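Local structure of DyP-type peroxidase (Pleurotus ostreatus PC15, 6FSK) at residues A[29-34]-A[84-89]; A[231-236]-A[479-484]; A[250-255]-A[459-464]. The protein is a heme b peroxidase of the dye-decolorizing family, probably using hydrogen peroxide to oxidise dyes and other substrates, with Mn(II) oxidation linked to a non-canonical site. The protein carries 1 engineered substitution. One frame throughout, in Å; residues are numbered along the deposited sequence.

Interactions 1 and 2 are neighbours, with centres 14 Å apart, and they touch directly: Ile-89 CG2 lies 3.4 Å from Trp-233 CZ2, and Leu-84 CD2 lies 3.5 Å from Phe-482 CZ. Interaction 3 is on the opposite side of the chain's centre from interaction 2, the two centres about 42 Å apart. Along the chain interaction 1 closes first; 250-255 and 459-464 then fall inside the long loop closed by 231-236 and 479-484. Strand 462-472 of the large antiparallel sheet leads from interaction 3 near the heme into helix 475-481 of interaction 2, so the C-terminal end of the chain comes back to pack against the N-terminal alpha+beta domain.

Interaction 1: A[29-34]-A[84-89]; sequences TNVDQF and LQKLGI
Val-31 and Phe-34, in the first turn of helix 31-41, pack on Lys-86 and Leu-87 where helix 81-86 runs out, a helix-end contact within the N-terminal alpha+beta barrel domain. Just ahead of the helix, Asn-30 is its N-cap: OD1 accepts from Gln-33 N at 3.0 Å, with the donor lying well above the carbonyl plane. Val-31 comes next and splits its two methyls. CG2 sits 3.4 Å from Lys-86 O and also lies against the lysine's aliphatic chain, which bends at chi2 (71°) and brings CE to 3.9 Å from CG2. CG1, anti to the backbone N, turns to Leu-87 and stops 4.2 Å from its CD2. Three residues on, the Phe-34 and Leu-87 side chains cross at about a right angle, while Phe-157 meets the Phe-34 ring and Phe-79 of strand 74-80 touches both side chains. Beyond Leu-87, Gly-88 has positive phi and closes helix 81-86 in a Schellman motif; Leu-87 O takes a hydrogen bond from Lys-35 NZ. Both leucine methyls meet the ring: CD2 is 3.6 Å from Phe-34 CD2, and CD1 is 4.0 Å from Phe-34 CE2.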
loop_
_atom_site.group_PDB
_atom_site.type_symbol
_atom_site.label_atom_id
_atom_site.label_comp_id
_atom_site.label_asym_id
_atom_site.label_seq_id
_atom_site.Cartn_x
_atom_site.Cartn_y
_atom_site.Cartn_z
ATOM N N THR A 29 2.778 27.687 6.372
ATOM C CA THR A 29 2.166 29.002 6.617
ATOM C C THR A 29 3.098 30.206 6.299
ATOM O O THR A 29 2.587 31.301 6.044
ATOM C CB THR A 29 1.604 29.120 8.052
ATOM O OG1 THR A 29 2.622 28.859 8.993
ATOM C CG2 THR A 29 0.478 28.106 8.291
ATOM N N ASN A 30 4.422 30.009 6.332
ATOM C CA ASN A 30 5.391 31.054 6.010
ATOM C C ASN A 30 6.500 30.311 5.210
ATOM O O ASN A 30 7.271 29.558 5.774
ATOM C CB ASN A 30 5.862 31.603 7.328
ATOM C CG ASN A 30 6.936 32.632 7.183
ATOM O OD1 ASN A 30 7.719 32.666 6.177
ATOM N ND2 ASN A 30 7.016 33.453 8.193
ATOM N N VAL A 31 6.489 30.536 3.922
ATOM C CA VAL A 31 7.343 29.804 2.970
ATOM C C VAL A 31 8.792 30.079 3.306
ATOM O O VAL A 31 9.631 29.194 3.384
ATOM C CB VAL A 31 7.051 30.212 1.564
ATOM C CG1 VAL A 31 8.131 29.715 0.557
ATOM C CG2 VAL A 31 5.622 29.842 1.147
ATOM N N ASP A 32 9.191 31.361 3.419
ATOM C CA ASP A 32 10.644 31.550 3.549
ATOM C C ASP A 32 11.124 31.102 4.926
ATOM O O ASP A 32 12.243 30.645 5.088
ATOM C CB ASP A 32 11.076 33.011 3.217
ATOM C CG ASP A 32 10.786 33.427 1.768
ATOM O OD1 ASP A 32 10.915 32.660 0.776
ATOM O OD2 ASP A 32 10.421 34.626 1.600
ATOM N N GLN A 33 10.298 31.182 5.977
ATOM C CA GLN A 33 10.701 30.684 7.236
ATOM C C GLN A 33 10.756 29.122 7.231
ATOM O O GLN A 33 11.589 28.529 7.876
ATOM C CB GLN A 33 9.692 31.073 8.256
ATOM C CG GLN A 33 10.149 30.734 9.648
ATOM C CD GLN A 33 9.158 31.244 10.681
ATOM O OE1 GLN A 33 7.956 31.462 10.369
ATOM N NE2 GLN A 33 9.635 31.453 11.884
ATOM N N PHE A 34 9.818 28.548 6.495
ATOM C CA PHE A 34 9.798 27.093 6.329
ATOM C C PHE A 34 11.097 26.623 5.736
ATOM O O PHE A 34 11.732 25.661 6.234
ATOM C CB PHE A 34 8.621 26.642 5.451
ATOM C CG PHE A 34 8.621 25.144 5.189
ATOM C CD1 PHE A 34 8.161 24.295 6.154
ATOM C CD2 PHE A 34 9.122 24.610 4.009
ATOM C CE1 PHE A 34 8.203 22.910 5.955
ATOM C CE2 PHE A 34 9.082 23.262 3.767
ATOM C CZ PHE A 34 8.624 22.413 4.752
ATOM N N LEU A 84 4.131 21.689 -3.063
ATOM C CA LEU A 84 5.104 22.164 -4.049
ATOM C C LEU A 84 4.714 23.510 -4.587
ATOM O O LEU A 84 5.558 24.425 -4.603
ATOM C CB LEU A 84 5.338 21.140 -5.186
ATOM C CG LEU A 84 5.956 19.790 -4.679
ATOM C CD1 LEU A 84 6.078 18.949 -5.962
ATOM C CD2 LEU A 84 7.231 19.914 -3.944
ATOM N N GLN A 85 3.470 23.637 -5.007
ATOM C CA GLN A 85 2.973 24.944 -5.488
ATOM C C GLN A 85 3.143 26.041 -4.418
ATOM O O GLN A 85 3.613 27.195 -4.715
ATOM C CB GLN A 85 1.544 24.840 -5.879
ATOM C CG GLN A 85 1.245 23.924 -7.097
ATOM C CD GLN A 85 1.391 24.591 -8.466
ATOM O OE1 GLN A 85 2.412 24.444 -9.172
ATOM N NE2 GLN A 85 0.356 25.319 -8.855
ATOM N N LYS A 86 2.797 25.751 -3.175
ATOM C CA LYS A 86 2.888 26.785 -2.129
ATOM C C LYS A 86 4.330 27.213 -1.991
ATOM O O LYS A 86 4.617 28.398 -1.756
ATOM C CB LYS A 86 2.388 26.219 -0.787
ATOM C CG LYS A 86 2.565 27.114 0.416
ATOM C CD LYS A 86 1.603 28.306 0.329
ATOM C CE LYS A 86 1.784 29.192 1.560
ATOM N NZ LYS A 86 0.768 30.282 1.435
ATOM N N LEU A 87 5.280 26.312 -2.150
ATOM C CA LEU A 87 6.678 26.586 -1.970
ATOM C C LEU A 87 7.330 27.257 -3.254
ATOM O O LEU A 87 8.501 27.512 -3.218
ATOM C CB LEU A 87 7.451 25.299 -1.598
ATOM C CG LEU A 87 7.136 24.661 -0.237
ATOM C CD1 LEU A 87 7.759 23.295 -0.048
ATOM C CD2 LEU A 87 7.588 25.551 0.900
ATOM N N GLY A 88 6.596 27.416 -4.310
ATOM C CA GLY A 88 7.111 27.937 -5.583
ATOM C C GLY A 88 7.951 26.962 -6.369
ATOM O O GLY A 88 8.729 27.361 -7.210
ATOM N N ILE A 89 7.776 25.660 -6.129
ATOM C CA ILE A 89 8.471 24.635 -6.889
ATOM C C ILE A 89 7.470 24.177 -7.916
ATOM O O ILE A 89 6.537 23.396 -7.631
ATOM C CB ILE A 89 8.936 23.504 -5.964
ATOM C CG1 ILE A 89 9.901 24.018 -4.917
ATOM C CG2 ILE A 89 9.604 22.374 -6.755
ATOM C CD1 ILE A 89 10.081 23.131 -3.676
#

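Interaction 2: A[231-236]-A[479-484]; sequences PDWAKD and KTKFAI
Trp-233 NE1 gives its hydrogen to Asp-91 OD2, a bond that would help hold the rotation of the indole lying against Lys-481 and Phe-482. The tryptophan sits in a short 3-10 turn, closed by Ala-234 N donating to Pro-231 O at 3.0 Å. Its CG lies between the backbone N and the carbonyl carbon (chi1 71°), which swings the indole broadside to the C-terminal segment. Pro-231 CG rests on one face, 3.6 Å above the plane; Lys-481 and Phe-482 approach from the other side. Lys-481 folds at chi2 and chi3 so that its methylenes pass across the pyrrole end: CG is 3.7 Å from Trp-233 CB and makes an off-centre CH-pi contact with the five-membered ring, while CE reaches 3.8 Å from Trp-233 CD1. At the benzo end Phe-482 presents its edge, CE1 being 4.0 Å from Trp-233 CZ3. The rings are 5.7 Å apart between centroids, with planes at 78°. Phe-482 also meets Phe-79 of strand 74-80 and touches Met-38 of helix 31-41. The result is a T-shaped aromatic pair flanked by a CH-pi contact, closing the end of helix 475-481 over the N-terminal alpha+beta barrel domain.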
loop_
_atom_site.group_PDB
_atom_site.type_symbol
_atom_site.label_atom_id
_atom_site.label_comp_id
_atom_site.label_asym_id
_atom_site.label_seq_id
_atom_site.Cartn_x
_atom_site.Cartn_y
_atom_site.Cartn_z
ATOM N N PRO A 231 12.390 17.083 -13.732
ATOM C CA PRO A 231 13.500 17.947 -13.352
ATOM C C PRO A 231 14.556 17.265 -12.635
ATOM O O PRO A 231 14.317 16.230 -11.997
ATOM C CB PRO A 231 12.796 19.007 -12.480
ATOM C CG PRO A 231 11.737 18.178 -11.766
ATOM C CD PRO A 231 11.210 17.323 -12.855
ATOM N N ASP A 232 15.798 17.753 -12.760
ATOM C CA ASP A 232 16.910 17.103 -12.108
ATOM C C ASP A 232 16.696 16.901 -10.594
ATOM O O ASP A 232 17.142 15.917 -10.011
ATOM C CB ASP A 232 18.204 17.917 -12.338
ATOM C CG ASP A 232 18.802 17.665 -13.725
ATOM O OD1 ASP A 232 18.360 16.718 -14.417
ATOM O OD2 ASP A 232 19.717 18.422 -14.104
ATOM N N TRP A 233 16.030 17.818 -9.911
ATOM C CA TRP A 233 15.870 17.686 -8.495
ATOM C C TRP A 233 15.029 16.441 -8.090
ATOM O O TRP A 233 15.143 15.964 -6.939
ATOM C CB TRP A 233 15.285 18.979 -7.853
ATOM C CG TRP A 233 13.860 19.330 -8.100
ATOM C CD1 TRP A 233 13.385 20.269 -8.944
ATOM C CD2 TRP A 233 12.710 18.774 -7.461
ATOM N NE1 TRP A 233 12.026 20.320 -8.895
ATOM C CE2 TRP A 233 11.591 19.423 -7.976
ATOM C CE3 TRP A 233 12.531 17.822 -6.479
ATOM C CZ2 TRP A 233 10.304 19.104 -7.560
ATOM C CZ3 TRP A 233 11.277 17.543 -6.057
ATOM C CH2 TRP A 233 10.179 18.170 -6.619
ATOM N N ALA A 234 14.222 15.970 -9.028
ATOM C CA ALA A 234 13.327 14.827 -8.786
ATOM C C ALA A 234 14.093 13.526 -8.767
ATOM O O ALA A 234 13.597 12.505 -8.254
ATOM C CB ALA A 234 12.211 14.778 -9.799
ATOM N N LYS A 235 15.357 13.490 -9.226
ATOM C CA LYS A 235 16.114 12.237 -9.148
ATOM C C LYS A 235 16.163 11.705 -7.752
ATOM O O LYS A 235 16.398 12.424 -6.778
ATOM C CB LYS A 235 17.559 12.448 -9.621
ATOM C CG LYS A 235 18.347 11.177 -9.626
ATOM C CD LYS A 235 19.763 11.406 -10.201
ATOM C CE LYS A 235 20.390 10.043 -10.319
ATOM N NZ LYS A 235 21.355 10.124 -11.438
ATOM N N ASP A 236 15.846 10.417 -7.618
ATOM C CA ASP A 236 15.974 9.655 -6.382
ATOM C C ASP A 236 14.872 10.064 -5.351
ATOM O O ASP A 236 15.021 9.667 -4.223
ATOM C CB ASP A 236 17.326 9.704 -5.727
ATOM C CG ASP A 236 18.373 8.883 -6.496
ATOM O OD1 ASP A 236 17.941 8.008 -7.273
ATOM O OD2 ASP A 236 19.608 9.147 -6.336
ATOM N N LYS A 479 17.888 19.858 0.216
ATOM C CA LYS A 479 18.881 20.895 0.536
ATOM C C LYS A 479 18.852 22.024 -0.459
ATOM O O LYS A 479 18.996 23.194 -0.066
ATOM C CB LYS A 479 20.272 20.297 0.648
ATOM C CG LYS A 479 20.552 19.437 1.868
ATOM C CD LYS A 479 21.987 18.926 1.786
ATOM C CE LYS A 479 22.359 17.746 2.613
ATOM N NZ LYS A 479 22.458 18.045 4.029
ATOM N N THR A 480 18.599 21.721 -1.716
ATOM C CA THR A 480 18.674 22.732 -2.768
ATOM C C THR A 480 17.388 23.404 -3.157
ATOM O O THR A 480 17.369 24.579 -3.659
ATOM C CB THR A 480 19.312 22.117 -4.047
ATOM O OG1 THR A 480 18.529 21.022 -4.550
ATOM C CG2 THR A 480 20.662 21.637 -3.752
ATOM N N LYS A 481 16.251 22.711 -3.033
ATOM C CA LYS A 481 14.983 23.272 -3.450
ATOM C C LYS A 481 14.025 23.596 -2.309
ATOM O O LYS A 481 13.117 24.403 -2.502
ATOM C CB LYS A 481 14.248 22.357 -4.422
ATOM C CG LYS A 481 15.042 21.974 -5.660
ATOM C CD LYS A 481 15.273 23.140 -6.617
ATOM C CE LYS A 481 13.968 23.619 -7.239
ATOM N NZ LYS A 481 14.200 24.566 -8.366
ATOM N N PHE A 482 14.223 22.941 -1.179
ATOM C CA PHE A 482 13.284 23.057 -0.056
ATOM C C PHE A 482 13.884 23.835 1.139
ATOM O O PHE A 482 13.224 23.954 2.166
ATOM C CB PHE A 482 12.805 21.688 0.401
ATOM C CG PHE A 482 11.993 20.987 -0.628
ATOM C CD1 PHE A 482 12.604 20.335 -1.702
ATOM C CD2 PHE A 482 10.628 20.868 -0.539
ATOM C CE1 PHE A 482 11.832 19.655 -2.662
ATOM C CE2 PHE A 482 9.895 20.286 -1.475
ATOM C CZ PHE A 482 10.444 19.605 -2.563
ATOM N N ALA A 483 15.152 24.251 1.087
ATOM C CA ALA A 483 15.865 24.793 2.249
ATOM C C ALA A 483 16.651 26.032 1.826
ATOM O O ALA A 483 16.994 26.162 0.670
ATOM C CB ALA A 483 16.840 23.797 2.826
ATOM N N ILE A 484 16.951 26.894 2.794
ATOM C CA ILE A 484 17.877 28.049 2.529
ATOM C C ILE A 484 18.971 28.063 3.567
ATOM O O ILE A 484 18.656 27.809 4.735
ATOM C CB ILE A 484 17.162 29.430 2.433
ATOM C CG1 ILE A 484 16.455 29.807 3.727
ATOM C CG2 ILE A 484 16.238 29.497 1.203
ATOM C CD1 ILE A 484 15.499 30.992 3.632
#

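Interaction 3: A[250-255]-A[459-464]; sequences PEFDDF and QDFVVP
Phe-461 lays its ring against Phe-252 and Phe-255 of helix 249-258, the first over its face and the second at its far end; the three form an aromatic cluster in which the two helix rings are turned differently against Phe-461. Phe-252 meets it edge-to-face: CD1 stands over one face of the Phe-461 ring, offset toward the rim and 3.7 Å from CD2, with planes at 82° and centroids 5.2 Å apart. Phe-255 is tilted instead, its plane at 50° to that of Phe-461, a pairing that is neither a stack nor a T. Phe-461 CZ lies over the face of Phe-255, 3.5 Å from CG. Both helix phenylalanines carry CG anti to the backbone N (chi1 178° for Phe-252), and being three residues apart they take hold of the ring near its base and at its end. Phe-461 CE1 also passes 4.1 Å from Glu-251 O, itself bonded to Phe-255 N at 2.9 Å.

Phe-187 meets the Phe-252 ring, and Leu-275 and Ile-279 of helix 268-280 touch Phe-255. Replacing Phe-461 with an alanine would probably open a gap between the helix and the lead-in to strand 462-472 and leave the Phe-252 edge and the Phe-255 face without their partner. Val-462, the next residue, touches the heme, and the Phe-461 side chain is about 8 Å from it at the nearest atoms, so the cluster probably backs that part of the pocket. With no hydrogen bond across it, the contact rests on aromatic and van der Waals packing alone, and hence on how closely the three rings fit.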
loop_
_atom_site.group_PDB
_atom_site.type_symbol
_atom_site.label_atom_id
_atom_site.label_comp_id
_atom_site.label_asym_id
_atom_site.label_seq_id
_atom_site.Cartn_x
_atom_site.Cartn_y
_atom_site.Cartn_z
ATOM N N PRO A 250 -15.659 -7.387 11.979
ATOM C CA PRO A 250 -16.811 -8.263 12.286
ATOM C C PRO A 250 -17.705 -8.521 11.070
ATOM O O PRO A 250 -18.214 -9.642 10.864
ATOM C CB PRO A 250 -17.595 -7.508 13.394
ATOM C CG PRO A 250 -16.524 -6.612 14.016
ATOM C CD PRO A 250 -15.581 -6.225 12.858
ATOM N N GLU A 251 -17.879 -7.510 10.240
ATOM C CA GLU A 251 -18.677 -7.580 9.029
ATOM C C GLU A 251 -18.074 -8.549 8.053
ATOM O O GLU A 251 -18.762 -9.390 7.460
ATOM C CB GLU A 251 -18.877 -6.183 8.400
ATOM C CG GLU A 251 -19.719 -5.235 9.209
ATOM C CD GLU A 251 -19.001 -4.448 10.296
ATOM O OE1 GLU A 251 -17.835 -4.728 10.646
ATOM O OE2 GLU A 251 -19.700 -3.555 10.871
ATOM N N PHE A 252 -16.794 -8.490 7.858
ATOM C CA PHE A 252 -16.100 -9.445 6.993
ATOM C C PHE A 252 -16.212 -10.854 7.547
ATOM O O PHE A 252 -16.528 -11.838 6.772
ATOM C CB PHE A 252 -14.658 -8.980 6.794
ATOM C CG PHE A 252 -13.796 -9.883 5.950
ATOM C CD1 PHE A 252 -13.923 -9.854 4.580
ATOM C CD2 PHE A 252 -12.911 -10.760 6.566
ATOM C CE1 PHE A 252 -13.101 -10.705 3.811
ATOM C CE2 PHE A 252 -12.103 -11.540 5.813
ATOM C CZ PHE A 252 -12.188 -11.459 4.470
ATOM N N ASP A 253 -15.998 -11.013 8.830
ATOM C CA ASP A 253 -16.105 -12.331 9.464
ATOM C C ASP A 253 -17.547 -12.891 9.297
ATOM O O ASP A 253 -17.693 -14.061 8.967
ATOM C CB ASP A 253 -15.765 -12.290 10.924
ATOM C CG ASP A 253 -14.279 -12.072 11.224
ATOM O OD1 ASP A 253 -13.408 -12.229 10.404
ATOM O OD2 ASP A 253 -14.073 -11.702 12.413
ATOM N N ASP A 254 -18.532 -12.078 9.485
ATOM C CA ASP A 254 -19.990 -12.445 9.259
ATOM C C ASP A 254 -20.257 -12.884 7.801
ATOM O O ASP A 254 -20.845 -13.979 7.525
ATOM C CB ASP A 254 -20.834 -11.284 9.737
ATOM C CG ASP A 254 -22.307 -11.472 9.605
ATOM O OD1 ASP A 254 -22.800 -12.627 9.432
ATOM O OD2 ASP A 254 -23.037 -10.472 9.702
ATOM N N PHE A 255 -19.762 -12.076 6.845
ATOM C CA PHE A 255 -19.771 -12.471 5.458
ATOM C C PHE A 255 -19.245 -13.859 5.217
ATOM O O PHE A 255 -19.881 -14.688 4.566
ATOM C CB PHE A 255 -19.008 -11.433 4.643
ATOM C CG PHE A 255 -18.875 -11.805 3.218
ATOM C CD1 PHE A 255 -20.008 -11.789 2.414
ATOM C CD2 PHE A 255 -17.672 -12.246 2.715
ATOM C CE1 PHE A 255 -19.905 -12.141 1.066
ATOM C CE2 PHE A 255 -17.578 -12.619 1.328
ATOM C CZ PHE A 255 -18.690 -12.547 0.563
ATOM N N GLN A 459 -22.424 -2.853 2.518
ATOM C CA GLN A 459 -21.259 -2.275 3.271
ATOM C C GLN A 459 -19.935 -2.947 2.818
ATOM O O GLN A 459 -19.647 -4.086 3.130
ATOM C CB GLN A 459 -21.466 -2.424 4.749
ATOM C CG GLN A 459 -20.307 -1.974 5.680
ATOM C CD GLN A 459 -20.022 -0.522 5.540
ATOM O OE1 GLN A 459 -20.881 0.345 5.885
ATOM N NE2 GLN A 459 -18.886 -0.200 4.942
ATOM N N ASP A 460 -19.121 -2.144 2.144
ATOM C CA ASP A 460 -17.801 -2.533 1.733
ATOM C C ASP A 460 -16.963 -2.841 2.998
ATOM O O ASP A 460 -17.094 -2.218 4.005
ATOM C CB ASP A 460 -17.054 -1.441 0.936
ATOM C CG ASP A 460 -17.642 -1.182 -0.494
ATOM O OD1 ASP A 460 -18.841 -1.324 -0.688
ATOM O OD2 ASP A 460 -16.898 -0.748 -1.414
ATOM N N PHE A 461 -16.126 -3.840 2.867
ATOM C CA PHE A 461 -15.272 -4.254 3.943
ATOM C C PHE A 461 -14.185 -3.248 4.264
ATOM O O PHE A 461 -13.684 -3.221 5.434
ATOM C CB PHE A 461 -14.671 -5.634 3.678
ATOM C CG PHE A 461 -15.688 -6.700 3.352
ATOM C CD1 PHE A 461 -16.779 -6.893 4.192
ATOM C CD2 PHE A 461 -15.497 -7.467 2.293
ATOM C CE1 PHE A 461 -17.705 -7.876 3.851
ATOM C CE2 PHE A 461 -16.441 -8.448 1.957
ATOM C CZ PHE A 461 -17.504 -8.626 2.767
ATOM N N VAL A 462 -13.773 -2.460 3.275
ATOM C CA VAL A 462 -12.705 -1.411 3.435
ATOM C C VAL A 462 -13.327 -0.111 3.034
ATOM O O VAL A 462 -13.977 -0.035 1.994
ATOM C CB VAL A 462 -11.465 -1.780 2.528
ATOM C CG1 VAL A 462 -10.454 -0.641 2.628
ATOM C CG2 VAL A 462 -10.819 -3.027 3.068
ATOM N N VAL A 463 -13.183 0.898 3.884
ATOM C CA VAL A 463 -13.811 2.210 3.708
ATOM C C VAL A 463 -12.700 3.286 3.744
ATOM O O VAL A 463 -12.071 3.487 4.789
ATOM C CB VAL A 463 -14.702 2.458 4.831
ATOM C CG1 VAL A 463 -15.421 3.826 4.679
ATOM C CG2 VAL A 463 -15.852 1.395 4.864
ATOM N N PRO A 464 -12.395 3.951 2.639
ATOM C CA PRO A 464 -11.419 5.011 2.697
ATOM C C PRO A 464 -11.953 6.245 3.395
ATOM O O PRO A 464 -13.082 6.661 3.088
ATOM C CB PRO A 464 -11.155 5.309 1.243
ATOM C CG PRO A 464 -12.429 4.899 0.514
ATOM C CD PRO A 464 -13.005 3.804 1.308
#